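Local coordinates for protein putative ABC transporter subunit, substrate-binding component (Rhodopseudomonas palustris, PDB 4EVQ) that probably serves as the substrate-binding component of an ABC transporter, capturing 4-hydroxybenzoate and related benzoate derivatives for uptake, at residues C209-F214 and W236-L241; K153-T158 and K184-A189; G136-A141 and T258-V263; L241-E246 and Y346-K351. All coordinates share one frame; numbering follows the deposited sequence. Where two conformers were deposited one is given.

All four contacts belong to one lobe of the binding protein and reach the same seven-strand sheet. Contacts 1 and 2 share the parallel part of it, where strands 209-213 and 153-159 are neighbours: contact 1 is wholly buried and ends in aromatic rings against the ligand, while contact 2 brings in the outermost strand 181-188 and mixes backbone pairing with polar groups near the surface. Contact 3 is apolar, packing helix 135-148 on strand 257-260. That strand pairs in turn with strand 345-351 of contact 4, where a buried salt bridge holds the loop 241-246. Contacts 1 and 4 meet at L241, which ends segment 236-241 and begins segment 241-246.

Contact 1: residues C209-F214 and W236-L241; sequences CVYAFF and WGPGFL. With PHB (p-hydroxybenzoic acid), chain H.
V210, A212 and W236 make the backbone pairing between the segments: W236 N donates to V210 O at 2.8 Å, and A212 N to W236 O at 2.9 Å. W236 is thus gripped through both its amide and its carbonyl, with Y211 opposite it in parallel register. CA-H...O contacts add to this: G237 CA faces A212 O, a buried carbonyl with no hydrogen-bond donor, and beyond the strands L241 CA approaches F214 O at 3.3 Å.

The two strands and helix 217-228 between them form a beta-alpha-beta unit of the periplasmic binding protein fold, and the C-terminal ends of the strands open onto the ligand pocket.

Apolar packing flanks the paired backbones. P238 is set at about right angles to Y211 and F213, its CD 3.8 Å from Y211 CE1 and its CG against F213 CD1. L241 CD1 lies at the edge of the F214 ring.

Aromatic contacts reach p-hydroxybenzoic acid. With CG anti to the backbone N (chi1 165°), F213 carries its ring edge to F240 CB and the ligand, CZ 3.7 Å from ligand C4. F240 instead offers a face, with ligand C5 over the ring centre, while its CB touches ligand O4 at 3.2 Å.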
# COMPACT_ATOMS: atom_id res chain seq x y z
N CYS A 209 -18.25 -1.44 -16.76
CA CYS A 209 -17.59 -1.52 -15.45
C CYS A 209 -17.02 -0.15 -15.11
O CYS A 209 -16.78 0.70 -15.96
CB CYS A 209 -16.44 -2.55 -15.48
SG CYS A 209 -15.17 -2.26 -16.75
N VAL A 210 -16.73 -0.01 -13.82
CA VAL A 210 -16.04 1.16 -13.27
C VAL A 210 -14.82 0.66 -12.51
O VAL A 210 -14.90 -0.32 -11.75
CB VAL A 210 -16.96 1.95 -12.34
CG1 VAL A 210 -16.18 3.05 -11.63
CG2 VAL A 210 -18.11 2.56 -13.14
N TYR A 211 -13.70 1.33 -12.75
CA TYR A 211 -12.46 1.12 -12.01
C TYR A 211 -12.23 2.34 -11.13
O TYR A 211 -12.12 3.44 -11.65
CB TYR A 211 -11.29 0.97 -12.97
CG TYR A 211 -9.90 0.89 -12.37
CD1 TYR A 211 -9.39 -0.31 -11.93
CD2 TYR A 211 -9.08 2.00 -12.30
CE1 TYR A 211 -8.11 -0.38 -11.43
CE2 TYR A 211 -7.79 1.94 -11.79
CZ TYR A 211 -7.32 0.75 -11.39
OH TYR A 211 -6.00 0.65 -10.91
N ALA A 212 -12.14 2.14 -9.81
CA ALA A 212 -11.98 3.25 -8.88
C ALA A 212 -10.83 3.00 -7.93
O ALA A 212 -10.66 1.91 -7.40
CB ALA A 212 -13.27 3.46 -8.07
N PHE A 213 -10.09 4.07 -7.70
CA PHE A 213 -9.12 4.09 -6.61
C PHE A 213 -9.49 5.20 -5.64
O PHE A 213 -9.42 6.40 -5.99
CB PHE A 213 -7.64 4.23 -7.02
CG PHE A 213 -6.74 4.60 -5.82
CD1 PHE A 213 -6.59 3.73 -4.78
CD2 PHE A 213 -6.16 5.86 -5.72
CE1 PHE A 213 -5.86 4.08 -3.65
CE2 PHE A 213 -5.44 6.22 -4.56
CZ PHE A 213 -5.31 5.31 -3.54
N PHE A 214 -9.88 4.77 -4.45
CA PHE A 214 -10.02 5.64 -3.26
C PHE A 214 -9.57 4.75 -2.11
O PHE A 214 -9.44 3.52 -2.25
CB PHE A 214 -11.47 6.10 -3.04
CG PHE A 214 -11.97 6.98 -4.13
CD1 PHE A 214 -11.57 8.28 -4.22
CD2 PHE A 214 -12.80 6.48 -5.11
CE1 PHE A 214 -11.93 9.07 -5.27
CE2 PHE A 214 -13.17 7.25 -6.16
CZ PHE A 214 -12.76 8.55 -6.26
N TRP A 236 -15.11 -2.20 -9.64
CA TRP A 236 -13.80 -2.81 -9.45
C TRP A 236 -12.78 -1.78 -8.99
O TRP A 236 -12.94 -0.60 -9.20
CB TRP A 236 -13.30 -3.31 -10.80
CG TRP A 236 -13.89 -4.58 -11.34
CD1 TRP A 236 -15.14 -4.75 -11.87
CD2 TRP A 236 -13.24 -5.83 -11.40
NE1 TRP A 236 -15.29 -6.07 -12.27
CE2 TRP A 236 -14.14 -6.75 -11.99
CE3 TRP A 236 -11.98 -6.28 -11.02
CZ2 TRP A 236 -13.81 -8.07 -12.21
CZ3 TRP A 236 -11.66 -7.61 -11.23
CH2 TRP A 236 -12.56 -8.48 -11.86
N GLY A 237 -11.71 -2.26 -8.37
CA GLY A 237 -10.57 -1.39 -8.11
C GLY A 237 -9.43 -2.18 -7.54
O GLY A 237 -9.56 -3.35 -7.23
N PRO A 238 -8.28 -1.53 -7.39
CA PRO A 238 -7.28 -2.11 -6.50
C PRO A 238 -7.86 -2.26 -5.11
O PRO A 238 -8.76 -1.54 -4.73
CB PRO A 238 -6.16 -1.06 -6.53
CG PRO A 238 -6.92 0.26 -6.70
CD PRO A 238 -8.07 -0.10 -7.64
N GLY A 239 -7.37 -3.19 -4.32
CA GLY A 239 -8.00 -3.52 -3.07
C GLY A 239 -8.01 -2.49 -1.97
O GLY A 239 -8.73 -2.67 -0.99
N PHE A 240 -7.26 -1.42 -2.16
CA PHE A 240 -7.35 -0.27 -1.27
C PHE A 240 -8.77 0.28 -1.22
O PHE A 240 -9.14 0.94 -0.25
CB PHE A 240 -6.37 0.83 -1.68
CG PHE A 240 -5.04 0.30 -2.08
CD1 PHE A 240 -4.24 -0.33 -1.14
CD2 PHE A 240 -4.62 0.34 -3.40
CE1 PHE A 240 -3.04 -0.88 -1.52
CE2 PHE A 240 -3.41 -0.25 -3.77
CZ PHE A 240 -2.64 -0.86 -2.84
N LEU A 241 -9.55 0.05 -2.28
CA LEU A 241 -10.92 0.58 -2.37
C LEU A 241 -11.78 -0.02 -1.27
O LEU A 241 -12.70 0.64 -0.83
CB LEU A 241 -11.47 0.20 -3.74
CG LEU A 241 -12.89 0.65 -4.04
CD1 LEU A 241 -13.01 2.16 -4.03
CD2 LEU A 241 -13.35 0.07 -5.38
C1' PHB H . -0.56 6.33 -2.30
O1' PHB H . -0.69 7.58 -2.29
O2' PHB H . 0.48 5.75 -2.80
C1 PHB H . -1.58 5.43 -1.73
C2 PHB H . -2.44 5.92 -0.74
C3 PHB H . -3.42 5.08 -0.22
C4 PHB H . -3.54 3.81 -0.67
C5 PHB H . -2.68 3.30 -1.63
C6 PHB H . -1.72 4.13 -2.14
O4 PHB H . -4.48 2.99 -0.18

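Contact 2: residues K153-T158 and K184-A189; sequences KAVTVT and KDITIA. With SO4 (sulfate ion), chain E.
A chi1 of 71° sets T156 OG1 between its own backbone N and carbonyl carbon, while D185 has CG anti to its carbonyl carbon (chi1 -58°), and the two rotations bring hydroxyl and carboxylate together on one face of the sheet. T156 OG1 donates to the anti lone pair of D185 OD1, a short bond of 2.6 Å. The same hydroxyl accepts from a water at 2.8 Å, and this water also donates to I186 O, so that T156 OG1 is tied to both a side chain and the backbone of the neighbouring strand. D185 OD2 forms a salt bridge with K172, an arrangement likely to keep the carboxylate charged.

Between the backbones the pairing is parallel. T156 bonds through its N to K184 O and through its O to I186 N, the latter at 2.8 Å with an N-H...O angle of 170°. Farther along, T158 N reaches I186 O at 3.2 Å, and I188 N returns to T158 O. These strands, with helix 162-177 linking them, make a beta-alpha-beta unit in which 181-188 is the outermost strand of the sheet. The helix covers the face bearing T156 and D185.

V155, V157 and I186 occupy the other face, where helix 196-205 packs. V155 CG1 meets I186 CD1 at 3.8 Å, and V157 CG2 touches both I186 CG2 and I188 CG1. The K184 chain, bent at chi2 and chi3, carries NZ to a sulfate ion, most likely a crystallisation additive, where NZ donates to O2 at 3.0 Å.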
# COMPACT_ATOMS: atom_id res chain seq x y z
N LYS A 153 -15.50 -2.09 -21.55
CA LYS A 153 -15.83 -0.68 -21.70
C LYS A 153 -15.85 -0.01 -20.32
O LYS A 153 -16.86 -0.03 -19.63
CB LYS A 153 -17.20 -0.54 -22.36
CG LYS A 153 -17.64 0.89 -22.64
CD LYS A 153 -19.10 0.94 -23.17
CE LYS A 153 -19.57 2.34 -23.39
NZ LYS A 153 -21.05 2.41 -23.78
N ALA A 154 -14.71 0.59 -19.94
CA ALA A 154 -14.55 1.06 -18.58
C ALA A 154 -14.60 2.57 -18.47
O ALA A 154 -14.24 3.30 -19.40
CB ALA A 154 -13.17 0.62 -18.05
N VAL A 155 -15.07 3.03 -17.32
CA VAL A 155 -14.79 4.39 -16.88
C VAL A 155 -13.94 4.30 -15.62
O VAL A 155 -14.17 3.42 -14.78
CB VAL A 155 -16.09 5.15 -16.54
CG1 VAL A 155 -15.82 6.50 -15.84
CG2 VAL A 155 -16.92 5.37 -17.77
N THR A 156 -12.93 5.17 -15.49
CA THR A 156 -12.12 5.22 -14.27
C THR A 156 -12.49 6.44 -13.43
O THR A 156 -12.93 7.48 -13.99
CB THR A 156 -10.62 5.24 -14.54
OG1 THR A 156 -10.26 6.50 -15.09
CG2 THR A 156 -10.20 4.13 -15.46
N VAL A 157 -12.38 6.31 -12.12
CA VAL A 157 -12.61 7.45 -11.25
C VAL A 157 -11.63 7.36 -10.07
O VAL A 157 -11.51 6.30 -9.43
CB VAL A 157 -14.09 7.53 -10.82
CG1 VAL A 157 -14.53 6.31 -10.11
CG2 VAL A 157 -14.34 8.77 -10.01
N THR A 158 -10.99 8.47 -9.77
CA THR A 158 -10.00 8.48 -8.70
C THR A 158 -9.71 9.91 -8.30
O THR A 158 -10.27 10.85 -8.87
CB THR A 158 -8.70 7.72 -9.08
OG1 THR A 158 -7.89 7.55 -7.91
CG2 THR A 158 -7.91 8.47 -10.11
N LYS A 184 -13.63 7.07 -20.47
CA LYS A 184 -13.45 8.31 -19.74
C LYS A 184 -12.64 8.05 -18.49
O LYS A 184 -12.81 7.03 -17.86
CB LYS A 184 -14.80 8.91 -19.34
CG LYS A 184 -14.76 10.37 -18.92
CD LYS A 184 -14.56 11.30 -20.08
CE LYS A 184 -15.77 11.30 -20.98
NZ LYS A 184 -15.61 12.27 -22.13
N ASP A 185 -11.78 9.00 -18.15
CA ASP A 185 -11.11 9.03 -16.86
C ASP A 185 -11.62 10.26 -16.10
O ASP A 185 -11.38 11.38 -16.54
CB ASP A 185 -9.59 9.11 -17.02
CG ASP A 185 -9.05 7.96 -17.82
OD1 ASP A 185 -9.17 6.81 -17.42
OD2 ASP A 185 -8.50 8.24 -18.91
N ILE A 186 -12.31 10.03 -15.01
CA ILE A 186 -12.85 11.10 -14.20
C ILE A 186 -11.93 11.26 -12.97
O ILE A 186 -11.53 10.26 -12.34
CB ILE A 186 -14.29 10.78 -13.73
CG1 ILE A 186 -15.22 10.52 -14.92
CG2 ILE A 186 -14.84 11.87 -12.83
CD1 ILE A 186 -16.58 9.99 -14.57
N THR A 187 -11.63 12.50 -12.62
CA THR A 187 -10.90 12.77 -11.42
C THR A 187 -11.66 13.72 -10.50
O THR A 187 -12.51 14.52 -10.92
CB THR A 187 -9.47 13.28 -11.61
OG1 THR A 187 -9.47 14.55 -12.24
CG2 THR A 187 -8.65 12.28 -12.41
N ILE A 188 -11.31 13.58 -9.24
CA ILE A 188 -11.88 14.30 -8.14
C ILE A 188 -10.69 14.96 -7.43
O ILE A 188 -9.64 14.29 -7.23
CB ILE A 188 -12.55 13.21 -7.14
CG1 ILE A 188 -13.62 12.40 -7.87
CG2 ILE A 188 -13.12 13.85 -5.96
CD1 ILE A 188 -14.86 13.19 -8.27
N ALA A 189 -10.77 16.22 -6.99
CA ALA A 189 -9.66 16.81 -6.26
C ALA A 189 -9.41 16.06 -4.95
O ALA A 189 -10.35 15.68 -4.28
CB ALA A 189 -10.04 18.26 -5.90
S SO4 E . -13.93 15.49 -21.36
O1 SO4 E . -13.49 16.58 -20.48
O2 SO4 E . -15.06 14.82 -20.69
O3 SO4 E . -12.85 14.56 -21.65
O4 SO4 E . -14.38 16.05 -22.65
O HOH W 1 -9.52 8.58 -13.44

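Contact 3: residues G136-A141 and T258-V263; sequences GQIGRA and TVLHYV. With SO4 (sulfate ion), chain D.
I138 carries most of this contact, reaching from the helix to three consecutive residues, V259, L260 and H261. Its chain is extended, with CG1 anti to the backbone N (chi1 -167°) and CD1 continuing in the same direction, which puts the terminal methyl at the front of the contact. That CD1 lies 3.6 Å from V259 O and 3.7 Å from L260 CD1. L260 leaves its strand facing away from the helix, yet its branch returns far enough to cross the tip of I138 at a slant. The third neighbour is the imidazole of H261, which receives the methyl at its edge, close to the ring plane, with ND1 the nearest atom at 4.2 Å. H261 is fixed from beyond the contact, through a hydrogen bond from NE2 to Q292 OE1 and a ring contact with F133.

Helix 135-148 lies against the seven-strand sheet of this lobe; the axes of the short segments 136-141 and 258-260 approach to 8.4 Å at 139°. In this periplasmic binding protein fold, such helices cover the faces of the sheet, and here the side chain of I138 is about 8 Å from bound p-hydroxybenzoic acid.

R140 leaves the helix away from the strand. Its NE donates to sulfate O1 at 2.9 Å and NH2 to O4, with the sulfur in the guanidinium plane; the anion is also bound by R121.

A141 brings its CB to within 4.1 Å of V259 CG1, a looser apolar contact. T142 and A145, farther along the same helix, touch V259 as well.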
# COMPACT_ATOMS: atom_id res chain seq x y z
N GLY A 136 1.71 1.21 -10.59
CA GLY A 136 1.41 0.79 -11.95
C GLY A 136 1.23 -0.71 -12.00
O GLY A 136 0.36 -1.22 -12.74
N GLN A 137 2.01 -1.44 -11.22
CA GLN A 137 1.88 -2.89 -11.24
C GLN A 137 0.53 -3.40 -10.72
O GLN A 137 -0.10 -4.28 -11.32
CB GLN A 137 3.04 -3.55 -10.48
CG GLN A 137 3.08 -5.06 -10.69
CD GLN A 137 4.34 -5.73 -10.17
OE1 GLN A 137 5.01 -5.23 -9.30
NE2 GLN A 137 4.61 -6.92 -10.69
N ILE A 138 0.04 -2.82 -9.64
CA ILE A 138 -1.25 -3.26 -9.15
C ILE A 138 -2.37 -2.78 -10.09
O ILE A 138 -3.31 -3.51 -10.34
CB ILE A 138 -1.52 -2.85 -7.68
CG1 ILE A 138 -2.73 -3.63 -7.18
CG2 ILE A 138 -1.66 -1.34 -7.48
CD1 ILE A 138 -2.99 -3.50 -5.66
N GLY A 139 -2.23 -1.60 -10.67
CA GLY A 139 -3.22 -1.18 -11.66
C GLY A 139 -3.28 -2.12 -12.86
O GLY A 139 -4.34 -2.51 -13.34
N ARG A 140 -2.11 -2.50 -13.36
CA ARG A 140 -2.02 -3.47 -14.46
C ARG A 140 -2.68 -4.79 -14.11
O ARG A 140 -3.44 -5.35 -14.91
CB ARG A 140 -0.58 -3.75 -14.83
CG ARG A 140 0.05 -2.68 -15.67
CD ARG A 140 1.40 -3.15 -16.13
NE ARG A 140 1.95 -2.37 -17.20
CZ ARG A 140 1.69 -2.61 -18.49
NH1 ARG A 140 0.85 -3.54 -18.84
NH2 ARG A 140 2.27 -1.88 -19.40
N ALA A 141 -2.44 -5.29 -12.90
CA ALA A 141 -3.01 -6.55 -12.49
C ALA A 141 -4.53 -6.47 -12.43
O ALA A 141 -5.23 -7.42 -12.79
CB ALA A 141 -2.41 -7.02 -11.15
N THR A 258 -12.03 -6.70 -6.36
CA THR A 258 -10.76 -6.00 -6.26
C THR A 258 -9.61 -6.96 -6.47
O THR A 258 -9.75 -8.18 -6.41
CB THR A 258 -10.55 -5.28 -4.90
OG1 THR A 258 -10.52 -6.22 -3.82
CG2 THR A 258 -11.61 -4.25 -4.61
N VAL A 259 -8.45 -6.38 -6.78
CA VAL A 259 -7.21 -7.14 -6.84
C VAL A 259 -6.25 -6.57 -5.80
O VAL A 259 -6.08 -5.35 -5.71
CB VAL A 259 -6.62 -7.09 -8.25
CG1 VAL A 259 -5.21 -7.65 -8.27
CG2 VAL A 259 -7.51 -7.87 -9.24
N LEU A 260 -5.64 -7.45 -5.01
CA LEU A 260 -4.71 -6.99 -3.98
C LEU A 260 -3.76 -8.13 -3.65
O LEU A 260 -4.09 -9.30 -3.74
CB LEU A 260 -5.46 -6.55 -2.69
CG LEU A 260 -4.69 -5.65 -1.73
CD1 LEU A 260 -4.38 -4.30 -2.35
CD2 LEU A 260 -5.54 -5.49 -0.44
N HIS A 261 -2.61 -7.73 -3.13
CA HIS A 261 -1.56 -8.61 -2.63
C HIS A 261 -1.83 -9.22 -1.26
O HIS A 261 -0.99 -9.91 -0.72
CB HIS A 261 -0.22 -7.89 -2.71
CG HIS A 261 -0.23 -6.54 -2.08
ND1 HIS A 261 -0.96 -5.50 -2.62
CD2 HIS A 261 0.41 -6.05 -1.00
CE1 HIS A 261 -0.80 -4.44 -1.86
NE2 HIS A 261 0.03 -4.73 -0.88
N TYR A 262 -2.98 -8.95 -0.68
CA TYR A 262 -3.38 -9.57 0.60
C TYR A 262 -4.87 -9.84 0.60
O TYR A 262 -5.63 -9.09 0.01
CB TYR A 262 -3.04 -8.63 1.79
CG TYR A 262 -3.40 -9.22 3.11
CD1 TYR A 262 -2.71 -10.32 3.64
CD2 TYR A 262 -4.43 -8.66 3.87
CE1 TYR A 262 -3.08 -10.87 4.83
CE2 TYR A 262 -4.79 -9.21 5.09
CZ TYR A 262 -4.09 -10.30 5.58
OH TYR A 262 -4.48 -10.83 6.79
N VAL A 263 -5.26 -10.94 1.24
CA VAL A 263 -6.66 -11.23 1.53
C VAL A 263 -6.67 -11.81 2.93
O VAL A 263 -5.80 -12.60 3.27
CB VAL A 263 -7.28 -12.31 0.62
CG1 VAL A 263 -8.82 -12.15 0.61
CG2 VAL A 263 -6.74 -12.34 -0.69
S SO4 D . 4.77 0.09 -17.11
O1 SO4 D . 3.54 -0.13 -16.34
O2 SO4 D . 5.28 1.40 -16.76
O3 SO4 D . 5.76 -0.88 -16.64
O4 SO4 D . 4.60 -0.12 -18.55

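Contact 4: residues L241-E246 and Y346-K351; sequences LTDGVE and YLRELK
The guanidinium of R348 meets D243 at its edge, with OD1 only 1° out of its plane. NH1 and NH2 converge end-on upon this one oxygen, each at 2.9 Å, in a salt bridge that leaves OD2 to accept from V288 N. The carboxylate is turned 29° from the guanidinium plane: NH2 approaches OD1 nearly along the C-O bond, whereas NH1 arrives on the syn side. T242 OG1 lies obliquely to the guanidinium, 3.2 Å from NH2 but at an angle too poor for a hydrogen bond. A bend at chi3 (-51°) turns the end of R348 toward the loop, and NE is held by T258 OG1. Buried as it is, the pair probably keeps its charges through mutual compensation.

L350 supplies the apolar side of the contact. It spreads its two methyls between loop residues, CD1 against E246 CG at 3.6 Å and CD2 against T242 CG2 at 3.7 Å. Within the loop, V245 N bonds to T242 O, and G244 N makes weak bonds to both carboxylate oxygens of E246.

The loop follows strand 235-238 and leads to helix 246-249, with the side chain of D243 about 7 Å from bound p-hydroxybenzoic acid. Strand 345-351, antiparallel to both its neighbours, lies between strands 257-260 and 354-362, and T242 packs on T258 and S355 on these two flanking strands.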
# COMPACT_ATOMS: atom_id res chain seq x y z
N LEU A 241 -9.55 0.05 -2.28
CA LEU A 241 -10.92 0.58 -2.37
C LEU A 241 -11.78 -0.02 -1.27
O LEU A 241 -12.70 0.64 -0.83
CB LEU A 241 -11.47 0.20 -3.74
CG LEU A 241 -12.89 0.65 -4.04
CD1 LEU A 241 -13.01 2.16 -4.03
CD2 LEU A 241 -13.35 0.07 -5.38
N THR A 242 -11.52 -1.25 -0.83
CA THR A 242 -12.33 -1.89 0.18
C THR A 242 -11.64 -2.17 1.51
O THR A 242 -12.31 -2.37 2.53
CB THR A 242 -12.97 -3.19 -0.36
OG1 THR A 242 -11.95 -4.13 -0.75
CG2 THR A 242 -13.82 -2.91 -1.57
N ASP A 243 -10.30 -2.23 1.51
CA ASP A 243 -9.64 -2.62 2.74
C ASP A 243 -9.83 -1.62 3.87
O ASP A 243 -9.60 -0.43 3.71
CB ASP A 243 -8.14 -2.88 2.51
CG ASP A 243 -7.82 -4.36 2.34
OD1 ASP A 243 -8.52 -5.04 1.56
OD2 ASP A 243 -6.86 -4.86 3.01
N GLY A 244 -10.29 -2.12 5.01
CA GLY A 244 -10.53 -1.33 6.18
C GLY A 244 -11.92 -0.76 6.33
O GLY A 244 -12.21 -0.23 7.39
N VAL A 245 -12.74 -0.84 5.28
CA VAL A 245 -14.06 -0.20 5.27
C VAL A 245 -15.15 -1.21 5.04
O VAL A 245 -16.31 -0.81 4.89
CB VAL A 245 -14.15 0.96 4.28
CG1 VAL A 245 -13.14 2.08 4.66
CG2 VAL A 245 -14.01 0.53 2.85
N GLU A 246 -14.85 -2.49 5.06
CA GLU A 246 -15.80 -3.56 4.71
C GLU A 246 -16.97 -3.62 5.64
O GLU A 246 -18.12 -3.75 5.16
CB GLU A 246 -15.09 -4.92 4.72
CG GLU A 246 -13.82 -5.01 3.86
CD GLU A 246 -12.55 -4.77 4.65
OE1 GLU A 246 -12.57 -4.08 5.69
OE2 GLU A 246 -11.50 -5.29 4.20
N TYR A 346 -4.07 -11.31 -5.72
CA TYR A 346 -5.27 -12.12 -5.67
C TYR A 346 -6.50 -11.35 -6.14
O TYR A 346 -6.66 -10.17 -5.84
CB TYR A 346 -5.50 -12.59 -4.22
CG TYR A 346 -4.25 -13.15 -3.54
CD1 TYR A 346 -3.82 -14.45 -3.76
CD2 TYR A 346 -3.49 -12.37 -2.67
CE1 TYR A 346 -2.68 -14.95 -3.14
CE2 TYR A 346 -2.35 -12.87 -2.05
CZ TYR A 346 -1.96 -14.17 -2.28
OH TYR A 346 -0.82 -14.72 -1.68
N LEU A 347 -7.37 -12.04 -6.88
CA LEU A 347 -8.69 -11.55 -7.19
C LEU A 347 -9.55 -11.77 -5.96
O LEU A 347 -9.49 -12.82 -5.35
CB LEU A 347 -9.26 -12.31 -8.40
CG LEU A 347 -10.69 -11.93 -8.81
CD1 LEU A 347 -10.71 -10.50 -9.36
CD2 LEU A 347 -11.20 -12.95 -9.86
N ARG A 348 -10.34 -10.76 -5.61
CA ARG A 348 -11.15 -10.81 -4.40
C ARG A 348 -12.55 -10.28 -4.68
O ARG A 348 -12.74 -9.50 -5.59
CB ARG A 348 -10.56 -9.93 -3.29
CG ARG A 348 -9.04 -10.07 -3.19
CD ARG A 348 -8.42 -9.27 -2.09
NE ARG A 348 -8.85 -7.87 -2.10
CZ ARG A 348 -8.76 -7.06 -1.04
NH1 ARG A 348 -8.18 -7.48 0.06
NH2 ARG A 348 -9.28 -5.87 -1.09
N GLU A 349 -13.48 -10.65 -3.83
CA GLU A 349 -14.81 -10.05 -3.85
C GLU A 349 -15.19 -9.71 -2.43
O GLU A 349 -14.95 -10.50 -1.50
CB GLU A 349 -15.86 -11.03 -4.43
CG GLU A 349 -17.27 -10.46 -4.53
CD GLU A 349 -18.24 -11.43 -5.15
OE1 GLU A 349 -17.81 -12.44 -5.71
OE2 GLU A 349 -19.45 -11.14 -5.05
N LEU A 350 -15.80 -8.55 -2.24
CA LEU A 350 -16.32 -8.20 -0.94
C LEU A 350 -17.64 -8.93 -0.77
O LEU A 350 -18.56 -8.79 -1.60
CB LEU A 350 -16.43 -6.68 -0.87
CG LEU A 350 -16.90 -5.96 0.35
CD1 LEU A 350 -16.18 -6.53 1.57
CD2 LEU A 350 -16.71 -4.46 0.15
N LYS A 351 -17.73 -9.79 0.24
CA LYS A 351 -18.94 -10.56 0.52
C LYS A 351 -19.04 -10.75 2.00
O LYS A 351 -18.14 -11.28 2.63
CB LYS A 351 -18.86 -11.93 -0.15
CG LYS A 351 -20.25 -12.52 -0.37
CD LYS A 351 -21.11 -11.68 -1.35
CE LYS A 351 -22.50 -12.22 -1.44
NZ LYS A 351 -23.42 -11.32 -0.76